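Local coordinates for tRNA (cytosine(38)-C(5))-methyltransferase (Schizosaccharomyces pombe, PDB 6FDF), which methylates carbon 5 of cytosine 38 in the anticodon loop of tRNA(Asp), and more weakly of tRNA(Glu), using S-adenosyl-L-methionine as methyl donor, at residues Arg10-Gly19 with Ile32-Asp41; Val199-Glu207 with Val232-Cys240. One frame throughout, in Å; residues are numbered along the deposited sequence.

Interaction 1 (Arg10-Gly19 with Ile32-Asp41). With SAH (S-adenosyl-L-homocysteine), chain E.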
loop_
_atom_site.group_PDB
_atom_site.type_symbol
_atom_site.label_atom_id
_atom_site.label_comp_id
_atom_site.label_asym_id
_atom_site.label_seq_id
_atom_site.Cartn_x
_atom_site.Cartn_y
_atom_site.Cartn_z
ATOM N N ARG A 10 13.631 19.433 -11.849
ATOM C CA ARG A 10 12.640 18.627 -11.150
ATOM C C ARG A 10 12.959 17.146 -11.314
ATOM O O ARG A 10 13.649 16.749 -12.253
ATOM C CB ARG A 10 11.234 18.935 -11.661
ATOM C CG ARG A 10 10.776 20.356 -11.347
ATOM C CD ARG A 10 9.416 20.656 -11.948
ATOM N NE ARG A 10 8.355 19.858 -11.340
ATOM C CZ ARG A 10 7.747 20.169 -10.200
ATOM N NH1 ARG A 10 8.104 21.258 -9.532
ATOM N NH2 ARG A 10 6.788 19.388 -9.723
ATOM N N LEU A 11 12.440 16.331 -10.401
ATOM C CA LEU A 11 12.767 14.912 -10.347
ATOM C C LEU A 11 11.811 14.125 -11.237
ATOM O O LEU A 11 10.591 14.160 -11.029
ATOM C CB LEU A 11 12.697 14.409 -8.906
ATOM C CG LEU A 11 13.017 12.932 -8.656
ATOM C CD1 LEU A 11 14.485 12.655 -8.923
ATOM C CD2 LEU A 11 12.645 12.536 -7.237
ATOM N N ARG A 12 12.362 13.403 -12.212
ATOM C CA ARG A 12 11.556 12.528 -13.057
ATOM C C ARG A 12 11.387 11.186 -12.354
ATOM O O ARG A 12 12.378 10.540 -11.995
ATOM C CB ARG A 12 12.211 12.352 -14.428
ATOM C CG ARG A 12 12.313 13.650 -15.235
ATOM C CD ARG A 12 13.148 13.455 -16.508
ATOM N NE ARG A 12 12.592 12.459 -17.429
ATOM C CZ ARG A 12 11.634 12.708 -18.322
ATOM N NH1 ARG A 12 11.091 13.919 -18.413
ATOM N NH2 ARG A 12 11.208 11.741 -19.125
ATOM N N VAL A 13 10.135 10.766 -12.166
ATOM C CA VAL A 13 9.795 9.569 -11.401
ATOM C C VAL A 13 9.069 8.575 -12.295
ATOM O O VAL A 13 8.163 8.948 -13.048
ATOM C CB VAL A 13 8.927 9.915 -10.177
ATOM C CG1 VAL A 13 8.658 8.658 -9.347
ATOM C CG2 VAL A 13 9.589 10.990 -9.339
ATOM N N LEU A 14 9.457 7.305 -12.196
ATOM C CA LEU A 14 8.749 6.207 -12.850
ATOM C C LEU A 14 8.025 5.409 -11.773
ATOM O O LEU A 14 8.658 4.913 -10.838
ATOM C CB LEU A 14 9.721 5.319 -13.625
ATOM C CG LEU A 14 9.144 4.080 -14.308
ATOM C CD1 LEU A 14 8.158 4.482 -15.403
ATOM C CD2 LEU A 14 10.269 3.220 -14.862
ATOM N N GLU A 15 6.711 5.279 -11.909
ATOM C CA GLU A 15 5.864 4.698 -10.864
ATOM C C GLU A 15 5.350 3.347 -11.367
ATOM O O GLU A 15 4.326 3.270 -12.044
ATOM C CB GLU A 15 4.734 5.675 -10.524
ATOM C CG GLU A 15 3.852 5.303 -9.350
ATOM C CD GLU A 15 2.790 6.357 -9.088
ATOM O OE1 GLU A 15 1.987 6.169 -8.147
ATOM O OE2 GLU A 15 2.758 7.375 -9.821
ATOM N N LEU A 16 6.084 2.283 -11.041
ATOM C CA LEU A 16 5.765 0.940 -11.515
ATOM C C LEU A 16 4.796 0.250 -10.562
ATOM O O LEU A 16 4.910 0.395 -9.340
ATOM C CB LEU A 16 7.042 0.109 -11.639
ATOM C CG LEU A 16 8.097 0.661 -12.600
ATOM C CD1 LEU A 16 9.421 -0.059 -12.425
ATOM C CD2 LEU A 16 7.598 0.543 -14.030
ATOM N N TYR A 17 3.875 -0.541 -11.125
ATOM C CA TYR A 17 2.792 -1.161 -10.353
ATOM C C TYR A 17 1.996 -0.076 -9.622
ATOM O O TYR A 17 1.832 -0.100 -8.399
ATOM C CB TYR A 17 3.318 -2.203 -9.346
ATOM C CG TYR A 17 4.321 -3.237 -9.840
ATOM C CD1 TYR A 17 5.691 -2.984 -9.805
ATOM C CD2 TYR A 17 3.901 -4.491 -10.280
ATOM C CE1 TYR A 17 6.611 -3.936 -10.219
ATOM C CE2 TYR A 17 4.817 -5.449 -10.707
ATOM C CZ TYR A 17 6.170 -5.165 -10.665
ATOM O OH TYR A 17 7.087 -6.110 -11.050
ATOM N N SER A 18 1.510 0.892 -10.404
ATOM C CA SER A 18 1.060 2.162 -9.840
ATOM C C SER A 18 -0.271 2.062 -9.100
ATOM O O SER A 18 -0.527 2.872 -8.202
ATOM C CB SER A 18 0.943 3.208 -10.943
ATOM O OG SER A 18 0.386 2.649 -12.121
ATOM N N GLY A 19 -1.126 1.108 -9.457
ATOM C CA GLY A 19 -2.401 0.992 -8.757
ATOM C C GLY A 19 -3.196 2.283 -8.861
ATOM O O GLY A 19 -3.300 2.885 -9.934
ATOM N N ILE A 32 7.803 16.698 -2.732
ATOM C CA ILE A 32 8.828 16.417 -3.731
ATOM C C ILE A 32 8.410 17.107 -5.023
ATOM O O ILE A 32 7.304 16.854 -5.526
ATOM C CB ILE A 32 9.014 14.904 -3.941
ATOM C CG1 ILE A 32 9.302 14.210 -2.610
ATOM C CG2 ILE A 32 10.123 14.632 -4.941
ATOM C CD1 ILE A 32 10.423 14.853 -1.805
ATOM N N PRO A 33 9.236 17.985 -5.583
ATOM C CA PRO A 33 8.945 18.510 -6.922
ATOM C C PRO A 33 9.132 17.425 -7.965
ATOM O O PRO A 33 10.182 17.344 -8.609
ATOM C CB PRO A 33 9.961 19.645 -7.086
ATOM C CG PRO A 33 11.101 19.247 -6.202
ATOM C CD PRO A 33 10.485 18.535 -5.027
ATOM N N ALA A 34 8.116 16.586 -8.141
ATOM C CA ALA A 34 8.249 15.342 -8.880
ATOM C C ALA A 34 7.339 15.374 -10.095
ATOM O O ALA A 34 6.173 15.769 -9.999
ATOM C CB ALA A 34 7.912 14.134 -8.000
ATOM N N ASP A 35 7.878 14.966 -11.232
ATOM C CA ASP A 35 7.101 14.752 -12.443
ATOM C C ASP A 35 7.022 13.247 -12.661
ATOM O O ASP A 35 8.016 12.621 -13.040
ATOM C CB ASP A 35 7.739 15.458 -13.636
ATOM C CG ASP A 35 7.982 16.936 -13.379
ATOM O OD1 ASP A 35 7.211 17.545 -12.605
ATOM O OD2 ASP A 35 8.948 17.488 -13.949
ATOM N N ILE A 36 5.854 12.663 -12.387
ATOM C CA ILE A 36 5.625 11.263 -12.729
ATOM C C ILE A 36 5.619 11.173 -14.247
ATOM O O ILE A 36 4.649 11.571 -14.904
ATOM C CB ILE A 36 4.309 10.718 -12.137
ATOM C CG1 ILE A 36 4.284 10.871 -10.616
ATOM C CG2 ILE A 36 4.119 9.251 -12.515
ATOM C CD1 ILE A 36 5.414 10.202 -9.932
ATOM N N VAL A 37 6.721 10.685 -14.813
ATOM C CA VAL A 37 6.820 10.569 -16.264
ATOM C C VAL A 37 5.823 9.541 -16.779
ATOM O O VAL A 37 5.178 9.738 -17.821
ATOM C CB VAL A 37 8.265 10.219 -16.658
ATOM C CG1 VAL A 37 8.357 9.880 -18.137
ATOM C CG2 VAL A 37 9.196 11.367 -16.307
ATOM N N CYS A 38 5.681 8.433 -16.061
ATOM C CA CYS A 38 4.766 7.373 -16.449
ATOM C C CYS A 38 4.404 6.587 -15.202
ATOM O O CYS A 38 5.241 6.398 -14.315
ATOM C CB CYS A 38 5.380 6.435 -17.497
ATOM S SG CYS A 38 4.176 5.353 -18.330
ATOM N N ALA A 39 3.157 6.141 -15.148
ATOM C CA ALA A 39 2.683 5.194 -14.149
ATOM C C ALA A 39 2.233 3.955 -14.905
ATOM O O ALA A 39 1.484 4.067 -15.877
ATOM C CB ALA A 39 1.542 5.789 -13.326
ATOM N N ILE A 40 2.723 2.786 -14.507
ATOM C CA ILE A 40 2.481 1.564 -15.271
ATOM C C ILE A 40 1.707 0.577 -14.415
ATOM O O ILE A 40 2.145 0.220 -13.314
ATOM C CB ILE A 40 3.793 0.938 -15.764
ATOM C CG1 ILE A 40 4.530 1.920 -16.677
ATOM C CG2 ILE A 40 3.504 -0.350 -16.512
ATOM C CD1 ILE A 40 5.782 1.351 -17.299
ATOM N N ASP A 41 0.567 0.120 -14.933
ATOM C CA ASP A 41 -0.217 -0.917 -14.279
ATOM C C ASP A 41 -1.004 -1.652 -15.351
ATOM O O ASP A 41 -1.449 -1.057 -16.336
ATOM C CB ASP A 41 -1.150 -0.333 -13.206
ATOM C CG ASP A 41 -1.591 -1.368 -12.180
ATOM O OD1 ASP A 41 -2.262 -2.348 -12.570
ATOM O OD2 ASP A 41 -1.258 -1.200 -10.984
HETATM N N SAH E . 1.124 0.422 -5.106
HETATM C CA SAH E . -0.145 0.595 -5.776
HETATM C CB SAH E . -0.853 -0.743 -6.003
HETATM C CG SAH E . 0.143 -1.898 -6.088
HETATM S SD SAH E . -0.638 -3.481 -5.998
HETATM C C SAH E . -1.011 1.532 -4.995
HETATM O O SAH E . -0.526 2.075 -3.978
HETATM O OXT SAH E . -2.173 1.732 -5.410
HETATM C "C5'" SAH E . 0.248 -4.194 -7.338
HETATM C "C4'" SAH E . -0.250 -3.588 -8.651
HETATM O "O4'" SAH E . 0.604 -4.055 -9.680
HETATM C "C3'" SAH E . -1.681 -3.991 -9.007
HETATM O "O3'" SAH E . -2.450 -2.829 -9.316
HETATM C "C2'" SAH E . -1.534 -4.824 -10.282
HETATM O "O2'" SAH E . -2.568 -4.542 -11.232
HETATM C "C1'" SAH E . -0.178 -4.380 -10.815
HETATM N N9 SAH E . 0.570 -5.428 -11.540
HETATM C C8 SAH E . 0.772 -6.706 -11.160
HETATM N N7 SAH E . 1.511 -7.368 -12.083
HETATM C C5 SAH E . 1.798 -6.511 -13.083
HETATM C C6 SAH E . 2.539 -6.563 -14.359
HETATM N N6 SAH E . 3.141 -7.703 -14.764
HETATM N N1 SAH E . 2.584 -5.428 -15.096
HETATM C C2 SAH E . 1.989 -4.288 -14.700
HETATM N N3 SAH E . 1.299 -4.171 -13.551
HETATM C C4 SAH E . 1.166 -5.236 -12.719
#
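Arg10 and Asp35 meet because each turns its CG away from its carbonyl carbon (chi1 -66° and -54°) and the arginine bends at chi3, laying its guanidinium beside the carboxylate. NE gives Asp35 OD1 a nearly straight bond of 2.9 Å on the syn side, within the guanidinium plane but somewhat out of that of the carboxylate, while Pro33 CB lies over one guanidinium face. Arg12 uses its flat group differently: Val37 CG2 sits 3.4 Å from CZ, over the centre of the plane, and NE bonds to Asp75 O and NH2 to Phe74 O. On the face of Val13 and Ile36, against which helix 22-29 packs, Ile36 CD1 lies 3.5 Å from Val13 CB. Glu15 carries its buried carboxylate past Ile36 to Tyr50 OH and His24 N. Backbone hydrogen bonds pair the strands in parallel, among them Val13 N to Asp35 O (2.9 Å) and Ile40 N to Glu15 O (3.0 Å). At the C-terminal ends, Asp41 suits a sugar diol: OD1 accepts from SAH O2' and OD2 from SAH O3', each at 2.6 Å. OD2 also takes Gly19 N on its anti side (2.8 Å). Gly19 suits its place by its positive phi and because a CB would run into SAH OXT. This is the first beta-alpha-beta unit of a Rossmann-like class I methyltransferase, its glycine-bearing loop and acidic strand end forming part of the cofactor site.

Interaction 2 (Val199-Glu207 with Val232-Cys240)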
loop_
_atom_site.group_PDB
_atom_site.type_symbol
_atom_site.label_atom_id
_atom_site.label_comp_id
_atom_site.label_asym_id
_atom_site.label_seq_id
_atom_site.Cartn_x
_atom_site.Cartn_y
_atom_site.Cartn_z
ATOM N N VAL A 199 -3.486 10.709 20.611
ATOM C CA VAL A 199 -3.379 9.357 20.082
ATOM C C VAL A 199 -4.575 9.155 19.169
ATOM O O VAL A 199 -5.726 9.226 19.614
ATOM C CB VAL A 199 -3.365 8.314 21.209
ATOM C CG1 VAL A 199 -3.551 6.916 20.640
ATOM C CG2 VAL A 199 -2.081 8.412 22.011
ATOM N N LYS A 200 -4.312 8.904 17.894
ATOM C CA LYS A 200 -5.405 8.757 16.952
ATOM C C LYS A 200 -6.146 7.450 17.185
ATOM O O LYS A 200 -5.546 6.408 17.465
ATOM C CB LYS A 200 -4.897 8.864 15.516
ATOM C CG LYS A 200 -4.332 10.244 15.225
ATOM C CD LYS A 200 -4.320 10.563 13.745
ATOM C CE LYS A 200 -3.770 11.961 13.508
ATOM N NZ LYS A 200 -4.655 12.991 14.129
ATOM N N ARG A 201 -7.464 7.517 17.055
ATOM C CA ARG A 201 -8.331 6.373 17.251
ATOM C C ARG A 201 -9.252 6.272 16.046
ATOM O O ARG A 201 -9.266 7.146 15.174
ATOM C CB ARG A 201 -9.115 6.496 18.567
ATOM C CG ARG A 201 -8.194 6.505 19.787
ATOM C CD ARG A 201 -8.917 6.816 21.081
ATOM N NE ARG A 201 -7.980 6.882 22.205
ATOM C CZ ARG A 201 -7.583 5.829 22.913
ATOM N NH1 ARG A 201 -8.046 4.619 22.627
ATOM N NH2 ARG A 201 -6.726 5.985 23.912
ATOM N N ILE A 202 -10.006 5.172 15.993
ATOM C CA ILE A 202 -10.872 4.901 14.846
ATOM C C ILE A 202 -11.810 6.070 14.571
ATOM O O ILE A 202 -12.029 6.449 13.412
ATOM C CB ILE A 202 -11.645 3.588 15.069
ATOM C CG1 ILE A 202 -10.668 2.414 15.138
ATOM C CG2 ILE A 202 -12.653 3.371 13.960
ATOM C CD1 ILE A 202 -9.845 2.247 13.878
ATOM N N ARG A 203 -12.364 6.671 15.632
ATOM C CA ARG A 203 -13.319 7.767 15.466
ATOM C C ARG A 203 -12.748 8.911 14.635
ATOM O O ARG A 203 -13.503 9.642 13.987
ATOM C CB ARG A 203 -13.747 8.302 16.838
ATOM C CG ARG A 203 -12.579 8.810 17.688
ATOM C CD ARG A 203 -13.048 9.537 18.946
ATOM N NE ARG A 203 -13.059 8.679 20.128
ATOM C CZ ARG A 203 -12.181 8.767 21.124
ATOM N NH1 ARG A 203 -12.270 7.945 22.163
ATOM N NH2 ARG A 203 -11.218 9.679 21.089
ATOM N N ASP A 204 -11.425 9.078 14.633
ATOM C CA ASP A 204 -10.814 10.180 13.898
ATOM C C ASP A 204 -10.855 9.979 12.390
ATOM O O ASP A 204 -10.564 10.919 11.648
ATOM C CB ASP A 204 -9.369 10.379 14.360
ATOM C CG ASP A 204 -9.280 10.812 15.811
ATOM O OD1 ASP A 204 -9.854 11.867 16.158
ATOM O OD2 ASP A 204 -8.639 10.095 16.608
ATOM N N TYR A 205 -11.204 8.781 11.927
ATOM C CA TYR A 205 -11.256 8.466 10.512
ATOM C C TYR A 205 -12.668 8.200 10.010
ATOM O O TYR A 205 -12.866 8.099 8.793
ATOM C CB TYR A 205 -10.365 7.249 10.216
ATOM C CG TYR A 205 -8.905 7.503 10.522
ATOM C CD1 TYR A 205 -8.442 7.504 11.836
ATOM C CD2 TYR A 205 -7.992 7.756 9.505
ATOM C CE1 TYR A 205 -7.116 7.753 12.125
ATOM C CE2 TYR A 205 -6.659 7.997 9.787
ATOM C CZ TYR A 205 -6.229 7.997 11.098
ATOM O OH TYR A 205 -4.904 8.235 11.381
ATOM N N LEU A 206 -13.645 8.073 10.905
ATOM C CA LEU A 206 -14.979 7.661 10.496
ATOM C C LEU A 206 -15.708 8.776 9.759
ATOM O O LEU A 206 -15.545 9.966 10.053
ATOM C CB LEU A 206 -15.803 7.226 11.712
ATOM C CG LEU A 206 -15.311 6.010 12.498
ATOM C CD1 LEU A 206 -16.206 5.728 13.698
ATOM C CD2 LEU A 206 -15.213 4.784 11.583
ATOM N N GLU A 207 -16.544 8.369 8.808
ATOM C CA GLU A 207 -17.562 9.263 8.289
ATOM C C GLU A 207 -18.665 9.393 9.329
ATOM O O GLU A 207 -18.845 8.526 10.189
ATOM C CB GLU A 207 -18.124 8.743 6.967
ATOM C CG GLU A 207 -17.111 8.742 5.829
ATOM C CD GLU A 207 -17.730 8.350 4.502
ATOM O OE1 GLU A 207 -18.120 9.249 3.726
ATOM O OE2 GLU A 207 -17.840 7.135 4.239
ATOM N N VAL A 232 -14.105 -3.752 16.428
ATOM C CA VAL A 232 -13.528 -2.565 17.045
ATOM C C VAL A 232 -14.635 -1.537 17.249
ATOM O O VAL A 232 -15.714 -1.615 16.657
ATOM C CB VAL A 232 -12.372 -1.965 16.213
ATOM C CG1 VAL A 232 -11.255 -2.992 16.005
ATOM C CG2 VAL A 232 -12.877 -1.434 14.871
ATOM N N LYS A 233 -14.359 -0.576 18.124
ATOM C CA LYS A 233 -15.270 0.510 18.439
ATOM C C LYS A 233 -14.622 1.838 18.067
ATOM O O LYS A 233 -13.417 1.890 17.789
ATOM C CB LYS A 233 -15.643 0.482 19.931
ATOM C CG LYS A 233 -16.598 -0.659 20.285
ATOM C CD LYS A 233 -16.831 -0.793 21.793
ATOM C CE LYS A 233 -16.016 -1.948 22.359
ATOM N NZ LYS A 233 -16.460 -2.361 23.719
ATOM N N PRO A 234 -15.403 2.922 17.974
ATOM C CA PRO A 234 -14.804 4.224 17.632
ATOM C C PRO A 234 -13.631 4.617 18.513
ATOM O O PRO A 234 -12.716 5.298 18.035
ATOM C CB PRO A 234 -15.980 5.196 17.789
ATOM C CG PRO A 234 -17.177 4.361 17.479
ATOM C CD PRO A 234 -16.876 3.000 18.045
ATOM N N ASP A 235 -13.617 4.211 19.780
ATOM C CA ASP A 235 -12.511 4.571 20.658
ATOM C C ASP A 235 -11.321 3.626 20.547
ATOM O O ASP A 235 -10.342 3.817 21.275
ATOM C CB ASP A 235 -12.985 4.639 22.115
ATOM C CG ASP A 235 -13.355 3.279 22.677
ATOM O OD1 ASP A 235 -13.675 2.368 21.885
ATOM O OD2 ASP A 235 -13.335 3.123 23.917
ATOM N N SER A 236 -11.369 2.626 19.663
ATOM C CA SER A 236 -10.244 1.714 19.512
ATOM C C SER A 236 -9.032 2.434 18.932
ATOM O O SER A 236 -9.153 3.342 18.106
ATOM C CB SER A 236 -10.623 0.535 18.612
ATOM O OG SER A 236 -11.678 -0.214 19.191
ATOM N N SER A 237 -7.848 1.989 19.346
ATOM C CA SER A 237 -6.596 2.553 18.863
ATOM C C SER A 237 -5.954 1.721 17.760
ATOM O O SER A 237 -4.838 2.035 17.334
ATOM C CB SER A 237 -5.614 2.729 20.026
ATOM O OG SER A 237 -5.360 1.493 20.664
ATOM N N SER A 238 -6.620 0.672 17.285
ATOM C CA SER A 238 -6.117 -0.045 16.120
ATOM C C SER A 238 -7.253 -0.830 15.480
ATOM O O SER A 238 -8.347 -0.960 16.038
ATOM C CB SER A 238 -4.954 -0.980 16.477
ATOM O OG SER A 238 -4.275 -1.403 15.298
ATOM N N CYS A 239 -6.962 -1.365 14.299
ATOM C CA CYS A 239 -7.835 -2.309 13.620
ATOM C C CYS A 239 -6.960 -3.160 12.712
ATOM O O CYS A 239 -5.788 -2.854 12.479
ATOM C CB CYS A 239 -8.952 -1.601 12.833
ATOM S SG CYS A 239 -8.438 -0.494 11.487
ATOM N N CYS A 240 -7.544 -4.238 12.202
ATOM C CA CYS A 240 -6.750 -5.249 11.525
ATOM C C CYS A 240 -6.467 -4.863 10.076
ATOM O O CYS A 240 -7.022 -3.911 9.519
ATOM C CB CYS A 240 -7.440 -6.608 11.603
ATOM S SG CYS A 240 -7.371 -7.345 13.265
#
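Arg201 reaches along the backbone of the turn Lys233-Ser236. Its CB lies 3.2 Å from Ser236 O, CG is 3.7 Å from both Ser236 O and Asp235 O, and CD comes to 3.3 Å from Asp235 O. NE and CZ pass that oxygen at van der Waals range, and NH1 bonds to Asp235 O at 2.8 Å, nearly along the C=O direction but with a bent N-H angle of 148°; NH2 turns to a salt bridge with Glu196. An aliphatic stem with a charged end suits this partly exposed place: the stem follows the turn while the guanidinium reaches both acceptors. The neighbouring Ile202 is buried and apolar: its CD1 packs 3.9 Å from Cys239 SG, and its backbone N donates to Ser236 O at 2.9 Å. Arg203 N bonds to Pro234 O (2.8 Å) on a lone pair in the carbonyl plane. The proline ring, fixed in the phi a turn needs, rests against Leu206 CD1. Ser236 OG accepts from Lys233 N, and Asp204 OD2 from Arg201 N (2.9 Å), steadying the start of the short 3-10 segment. Two loops are joined here, a 3-10 turn docked on the carbonyls of a type I beta turn, away from the cofactor and the predicted active-site cysteine.

Overall arrangement
Interaction 1 comes first along the chain and closes before interaction 2 opens; their centres lie 32 Å apart, on opposite sides of the chain's centre, with nearest atoms about 19 Å apart and no touch. Interaction 1 joins neighbouring strands 11-16 and 34-41 inside the seven-stranded mixed sheet that carries the cofactor. Interaction 2 belongs to the later part of the chain, after strand 168-175, where loops gather beside the small sheet of strands 231-232, 256-258 and 278-279 and helix 283-289. One contact therefore supplies part of the S-adenosyl-L-homocysteine pocket, whereas the other ties together irregular segments remote from it, both within one C5-methyltransferase chain.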